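Local coordinates for protein polyketide synthase type I (Bacillus amyloliquefaciens, PDB 5KKU) that forms the N-terminal dehydratase domain of a difficidin assembly-line polyketide synthase, probably dehydrating polyketide intermediates during antibiotic biosynthesis, at residues F80-E94 / N105-Q117. Numbering follows the deposited sequence.
Sequences FTPARDSWKVEITSE and NRDENMECQLYLQ
L114 sets its CG trans to its own nitrogen (chi1 -170°), and from there its two methyls reach different rings: CD1 comes up to the edge of the F80 ring, 3.7 Å from CE2, while CD2 meets CE3 of W87. W87, with CG swung beside its backbone nitrogen (chi1 -70°), carries the far rim of its indole on to L116, CZ3 lying 4.0 Å from CG of that leucine. W87 and L114 to L116 belong to neighbouring antiparallel strands, 86-94 and 107-116, in what is predicted to be the N-terminal hotdog fold; F80 lies on the preceding strand 73-83. Helix 37-49, the hotdog's central helix, packs against the face bearing V89, I91, M110 and C112; L42 touches V89, I91 and C112, and L38 touches M110.

Paired backbone hydrogen bonds join W87 to L114 and V89 to C112. At I91 the ladder slips by one residue in a classic beta bulge: its carbonyl oxygen takes a good bond from N109 N at 2.8 Å and a weak one from M110 N, and beyond it S93 pairs with D107.

On the other face K88 runs extended until it bends at its last torsion, bringing NZ to 3.6 Å from OE2 of E111 in a salt bridge and into a long one with E90. The other oxygen of E111 pairs with K63, so two lysines probably offset E90 and E111, whose side chains run alongside each other while their carboxylate planes stand nearly perpendicular (81°). Next to the type II turn A83-S86, which links strand 73-83 to 86-97, CB of S86 sits 3.8 Å above the centre of the Y115 ring in a CH-pi contact, and R58 adds a cation-pi contact to that tyrosine. N109, in the bulge, has its amide beside S93, with ND2 hydrogen-bonded to the carbonyl oxygen of Q64.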
loop_
_atom_site.group_PDB
_atom_site.type_symbol
_atom_site.label_atom_id
_atom_site.label_comp_id
_atom_site.label_asym_id
_atom_site.label_seq_id
_atom_site.Cartn_x
_atom_site.Cartn_y
_atom_site.Cartn_z
ATOM N N PHE A 80 3.268 13.087 -14.900
ATOM C CA PHE A 80 4.622 12.640 -15.164
ATOM C C PHE A 80 5.496 13.795 -15.628
ATOM O O PHE A 80 5.186 14.435 -16.590
ATOM C CB PHE A 80 4.619 11.541 -16.187
ATOM C CG PHE A 80 4.026 10.260 -15.701
ATOM C CD1 PHE A 80 2.662 10.080 -15.639
ATOM C CD2 PHE A 80 4.820 9.226 -15.328
ATOM C CE1 PHE A 80 2.123 8.910 -15.168
ATOM C CE2 PHE A 80 4.279 8.061 -14.877
ATOM C CZ PHE A 80 2.931 7.904 -14.796
ATOM N N THR A 81 6.589 14.067 -14.961
ATOM C CA THR A 81 7.460 15.134 -15.356
ATOM C C THR A 81 8.836 14.566 -15.587
ATOM O O THR A 81 9.374 13.944 -14.728
ATOM C CB THR A 81 7.552 16.172 -14.244
ATOM O OG1 THR A 81 6.309 16.844 -14.101
ATOM C CG2 THR A 81 8.655 17.187 -14.485
ATOM N N PRO A 82 9.414 14.825 -16.744
ATOM C CA PRO A 82 10.755 14.373 -17.049
ATOM C C PRO A 82 11.818 14.889 -16.095
ATOM O O PRO A 82 11.791 15.978 -15.606
ATOM C CB PRO A 82 10.984 14.958 -18.416
ATOM C CG PRO A 82 9.683 14.921 -19.041
ATOM C CD PRO A 82 8.748 15.303 -17.956
ATOM N N ALA A 83 12.783 14.030 -15.861
ATOM C CA ALA A 83 13.852 14.325 -14.965
ATOM C C ALA A 83 15.108 13.550 -15.254
ATOM O O ALA A 83 15.257 12.981 -16.287
ATOM C CB ALA A 83 13.416 14.112 -13.538
ATOM N N ARG A 84 15.997 13.570 -14.290
ATOM C CA ARG A 84 17.299 12.957 -14.375
ATOM C C ARG A 84 17.350 11.394 -14.490
ATOM O O ARG A 84 17.351 10.689 -13.521
ATOM C CB ARG A 84 18.146 13.580 -13.278
ATOM C CG ARG A 84 19.311 12.822 -12.764
ATOM C CD ARG A 84 20.548 13.641 -12.768
ATOM N NE ARG A 84 21.279 13.057 -13.826
ATOM C CZ ARG A 84 22.244 12.182 -13.661
ATOM N NH1 ARG A 84 22.653 11.850 -12.455
ATOM N NH2 ARG A 84 22.805 11.654 -14.707
ATOM N N ASP A 85 17.377 10.892 -15.715
ATOM C CA ASP A 85 17.394 9.470 -15.958
ATOM C C ASP A 85 16.205 8.853 -15.229
ATOM O O ASP A 85 16.308 7.818 -14.621
ATOM C CB ASP A 85 18.677 8.842 -15.430
ATOM C CG ASP A 85 19.916 9.277 -16.176
ATOM O OD1 ASP A 85 19.978 9.175 -17.397
ATOM O OD2 ASP A 85 20.863 9.693 -15.526
ATOM N N SER A 86 15.069 9.501 -15.311
ATOM C CA SER A 86 13.902 9.110 -14.529
ATOM C C SER A 86 12.716 9.979 -14.850
ATOM O O SER A 86 12.788 10.786 -15.715
ATOM C CB SER A 86 14.225 9.241 -13.052
ATOM O OG SER A 86 14.408 10.563 -12.680
ATOM N N TRP A 87 11.641 9.811 -14.110
ATOM C CA TRP A 87 10.529 10.735 -14.155
ATOM C C TRP A 87 10.009 11.071 -12.788
ATOM O O TRP A 87 9.860 10.219 -11.985
ATOM C CB TRP A 87 9.406 10.145 -14.977
ATOM C CG TRP A 87 9.744 10.095 -16.351
ATOM C CD1 TRP A 87 9.551 11.041 -17.239
ATOM C CD2 TRP A 87 10.384 9.034 -17.014
ATOM N NE1 TRP A 87 10.011 10.663 -18.427
ATOM C CE2 TRP A 87 10.558 9.422 -18.313
ATOM C CE3 TRP A 87 10.873 7.813 -16.609
ATOM C CZ2 TRP A 87 11.158 8.623 -19.243
ATOM C CZ3 TRP A 87 11.456 7.033 -17.500
ATOM C CH2 TRP A 87 11.604 7.424 -18.823
ATOM N N LYS A 88 9.686 12.314 -12.537
ATOM C CA LYS A 88 9.014 12.625 -11.326
ATOM C C LYS A 88 7.531 12.455 -11.495
ATOM O O LYS A 88 6.970 12.797 -12.480
ATOM C CB LYS A 88 9.345 14.007 -10.840
ATOM C CG LYS A 88 8.765 14.360 -9.491
ATOM C CD LYS A 88 8.798 15.858 -9.334
ATOM C CE LYS A 88 8.066 16.368 -8.111
ATOM N NZ LYS A 88 8.762 15.995 -6.869
ATOM N N VAL A 89 6.899 11.875 -10.499
ATOM C CA VAL A 89 5.484 11.686 -10.526
ATOM C C VAL A 89 4.790 12.296 -9.329
ATOM O O VAL A 89 5.173 12.108 -8.218
ATOM C CB VAL A 89 5.112 10.217 -10.646
ATOM C CG1 VAL A 89 3.618 10.036 -10.613
ATOM C CG2 VAL A 89 5.672 9.637 -11.906
ATOM N N GLU A 90 3.719 13.011 -9.571
ATOM C CA GLU A 90 2.940 13.548 -8.485
ATOM C C GLU A 90 1.470 13.329 -8.690
ATOM O O GLU A 90 0.983 13.496 -9.780
ATOM C CB GLU A 90 3.216 15.015 -8.315
ATOM C CG GLU A 90 4.573 15.297 -7.750
ATOM C CD GLU A 90 4.881 16.762 -7.726
ATOM O OE1 GLU A 90 5.097 17.313 -6.646
ATOM O OE2 GLU A 90 4.879 17.360 -8.807
ATOM N N ILE A 91 0.790 12.994 -7.627
ATOM C CA ILE A 91 -0.636 12.823 -7.650
ATOM C C ILE A 91 -1.348 13.858 -6.793
ATOM O O ILE A 91 -1.099 14.023 -5.635
ATOM C CB ILE A 91 -1.021 11.437 -7.201
ATOM C CG1 ILE A 91 -0.340 10.394 -8.039
ATOM C CG2 ILE A 91 -2.520 11.292 -7.232
ATOM C CD1 ILE A 91 -0.684 9.022 -7.628
ATOM N N THR A 92 -2.258 14.581 -7.382
ATOM C CA THR A 92 -3.078 15.473 -6.619
ATOM C C THR A 92 -4.515 15.076 -6.838
ATOM O O THR A 92 -4.778 14.261 -7.638
ATOM C CB THR A 92 -2.871 16.934 -7.031
ATOM O OG1 THR A 92 -3.162 17.082 -8.399
ATOM C CG2 THR A 92 -1.526 17.326 -6.787
ATOM N N SER A 93 -5.427 15.725 -6.149
ATOM C CA SER A 93 -6.828 15.420 -6.294
ATOM C C SER A 93 -7.784 16.535 -5.957
ATOM O O SER A 93 -7.452 17.465 -5.299
ATOM C CB SER A 93 -7.183 14.196 -5.487
ATOM O OG SER A 93 -6.743 14.322 -4.197
ATOM N N GLU A 94 -9.017 16.384 -6.367
ATOM C CA GLU A 94 -9.996 17.416 -6.254
ATOM C C GLU A 94 -11.359 16.849 -6.095
ATOM O O GLU A 94 -11.584 15.802 -6.558
ATOM C CB GLU A 94 -9.945 18.208 -7.538
ATOM C CG GLU A 94 -10.789 19.425 -7.644
ATOM C CD GLU A 94 -11.095 19.783 -9.071
ATOM O OE1 GLU A 94 -10.316 19.485 -9.949
ATOM O OE2 GLU A 94 -12.119 20.399 -9.295
ATOM N N ASN A 105 -9.813 23.522 -4.335
ATOM C CA ASN A 105 -8.427 23.331 -4.014
ATOM C C ASN A 105 -7.984 21.932 -4.334
ATOM O O ASN A 105 -8.740 20.998 -4.326
ATOM C CB ASN A 105 -8.108 23.656 -2.552
ATOM C CG ASN A 105 -8.659 24.977 -2.111
ATOM O OD1 ASN A 105 -8.138 26.010 -2.459
ATOM N ND2 ASN A 105 -9.728 24.943 -1.338
ATOM N N ARG A 106 -6.708 21.792 -4.615
ATOM C CA ARG A 106 -6.145 20.501 -4.914
ATOM C C ARG A 106 -5.223 20.032 -3.823
ATOM O O ARG A 106 -4.301 20.722 -3.474
ATOM C CB ARG A 106 -5.410 20.546 -6.215
ATOM C CG ARG A 106 -6.200 21.146 -7.321
ATOM C CD ARG A 106 -5.838 20.587 -8.654
ATOM N NE ARG A 106 -6.809 20.913 -9.672
ATOM C CZ ARG A 106 -6.610 20.708 -10.943
ATOM N NH1 ARG A 106 -5.500 20.191 -11.330
ATOM N NH2 ARG A 106 -7.516 20.996 -11.812
ATOM N N ASP A 107 -5.453 18.839 -3.346
ATOM C CA ASP A 107 -4.626 18.239 -2.345
ATOM C C ASP A 107 -3.490 17.480 -2.957
ATOM O O ASP A 107 -3.645 16.851 -3.943
ATOM C CB ASP A 107 -5.431 17.305 -1.463
ATOM C CG ASP A 107 -6.316 18.027 -0.523
ATOM O OD1 ASP A 107 -5.899 18.966 0.132
ATOM O OD2 ASP A 107 -7.452 17.639 -0.427
ATOM N N GLU A 108 -2.336 17.545 -2.357
ATOM C CA GLU A 108 -1.271 16.689 -2.808
ATOM C C GLU A 108 -1.361 15.355 -2.092
ATOM O O GLU A 108 -1.478 15.285 -0.900
ATOM C CB GLU A 108 0.052 17.341 -2.608
ATOM C CG GLU A 108 0.128 18.700 -3.207
ATOM C CD GLU A 108 1.488 19.309 -3.149
ATOM O OE1 GLU A 108 2.282 18.979 -2.285
ATOM O OE2 GLU A 108 1.755 20.144 -3.991
ATOM N N ASN A 109 -1.345 14.293 -2.853
ATOM C CA ASN A 109 -1.546 12.976 -2.317
ATOM C C ASN A 109 -0.314 12.125 -2.260
ATOM O O ASN A 109 -0.134 11.403 -1.364
ATOM C CB ASN A 109 -2.693 12.279 -3.031
ATOM C CG ASN A 109 -3.988 13.046 -2.938
ATOM O OD1 ASN A 109 -4.546 13.444 -3.915
ATOM N ND2 ASN A 109 -4.433 13.261 -1.759
ATOM N N MET A 110 0.567 12.307 -3.213
ATOM C CA MET A 110 1.746 11.509 -3.308
ATOM C C MET A 110 2.764 11.969 -4.330
ATOM O O MET A 110 2.417 12.520 -5.333
ATOM C CB MET A 110 1.351 10.092 -3.589
ATOM C CG MET A 110 2.481 9.133 -3.564
ATOM S SD MET A 110 2.132 7.699 -4.511
ATOM C CE MET A 110 3.233 7.940 -5.883
ATOM N N GLU A 111 4.030 11.713 -4.046
ATOM C CA GLU A 111 5.118 11.935 -4.966
ATOM C C GLU A 111 6.119 10.812 -4.969
ATOM O O GLU A 111 6.288 10.163 -4.028
ATOM C CB GLU A 111 5.809 13.248 -4.692
ATOM C CG GLU A 111 6.712 13.245 -3.496
ATOM C CD GLU A 111 7.542 14.489 -3.385
ATOM O OE1 GLU A 111 6.987 15.513 -3.010
ATOM O OE2 GLU A 111 8.741 14.420 -3.652
ATOM N N CYS A 112 6.737 10.549 -6.084
ATOM C CA CYS A 112 7.812 9.584 -6.144
ATOM C C CYS A 112 8.691 9.808 -7.364
ATOM O O CYS A 112 8.409 10.646 -8.154
ATOM C CB CYS A 112 7.275 8.164 -6.145
ATOM S SG CYS A 112 6.337 7.684 -7.577
ATOM N N GLN A 113 9.702 8.995 -7.562
ATOM C CA GLN A 113 10.528 9.041 -8.738
ATOM C C GLN A 113 10.452 7.739 -9.472
ATOM O O GLN A 113 10.708 6.711 -8.938
ATOM C CB GLN A 113 11.950 9.318 -8.374
ATOM C CG GLN A 113 12.153 10.592 -7.661
ATOM C CD GLN A 113 12.218 11.773 -8.601
ATOM O OE1 GLN A 113 12.567 11.666 -9.774
ATOM N NE2 GLN A 113 11.864 12.901 -8.084
ATOM N N LEU A 114 10.057 7.786 -10.711
ATOM C CA LEU A 114 9.880 6.581 -11.484
ATOM C C LEU A 114 11.068 6.241 -12.382
ATOM O O LEU A 114 11.418 6.975 -13.226
ATOM C CB LEU A 114 8.614 6.688 -12.280
ATOM C CG LEU A 114 8.070 5.481 -12.991
ATOM C CD1 LEU A 114 6.605 5.735 -13.129
ATOM C CD2 LEU A 114 8.680 5.199 -14.350
ATOM N N TYR A 115 11.690 5.101 -12.184
ATOM C CA TYR A 115 12.807 4.667 -12.996
ATOM C C TYR A 115 12.482 3.474 -13.846
ATOM O O TYR A 115 11.614 2.728 -13.555
ATOM C CB TYR A 115 13.958 4.258 -12.128
ATOM C CG TYR A 115 14.588 5.353 -11.384
ATOM C CD1 TYR A 115 13.949 5.935 -10.334
ATOM C CD2 TYR A 115 15.821 5.809 -11.724
ATOM C CE1 TYR A 115 14.521 6.945 -9.650
ATOM C CE2 TYR A 115 16.412 6.827 -11.042
ATOM C CZ TYR A 115 15.750 7.387 -10.005
ATOM O OH TYR A 115 16.307 8.399 -9.320
ATOM N N LEU A 116 13.252 3.283 -14.878
ATOM C CA LEU A 116 13.055 2.112 -15.651
ATOM C C LEU A 116 13.718 0.972 -14.883
ATOM O O LEU A 116 14.744 1.130 -14.322
ATOM C CB LEU A 116 13.638 2.295 -17.028
ATOM C CG LEU A 116 12.888 3.316 -17.870
ATOM C CD1 LEU A 116 13.825 4.051 -18.788
ATOM C CD2 LEU A 116 11.793 2.708 -18.697
ATOM N N GLN A 117 13.081 -0.173 -14.853
ATOM C CA GLN A 117 13.637 -1.327 -14.169
ATOM C C GLN A 117 14.422 -2.106 -15.199
ATOM O O GLN A 117 13.990 -2.313 -16.301
ATOM C CB GLN A 117 12.526 -2.109 -13.537
ATOM C CG GLN A 117 12.909 -3.425 -12.960
ATOM C CD GLN A 117 11.780 -4.418 -13.083
ATOM O OE1 GLN A 117 10.584 -4.085 -12.947
ATOM N NE2 GLN A 117 12.151 -5.648 -13.396
#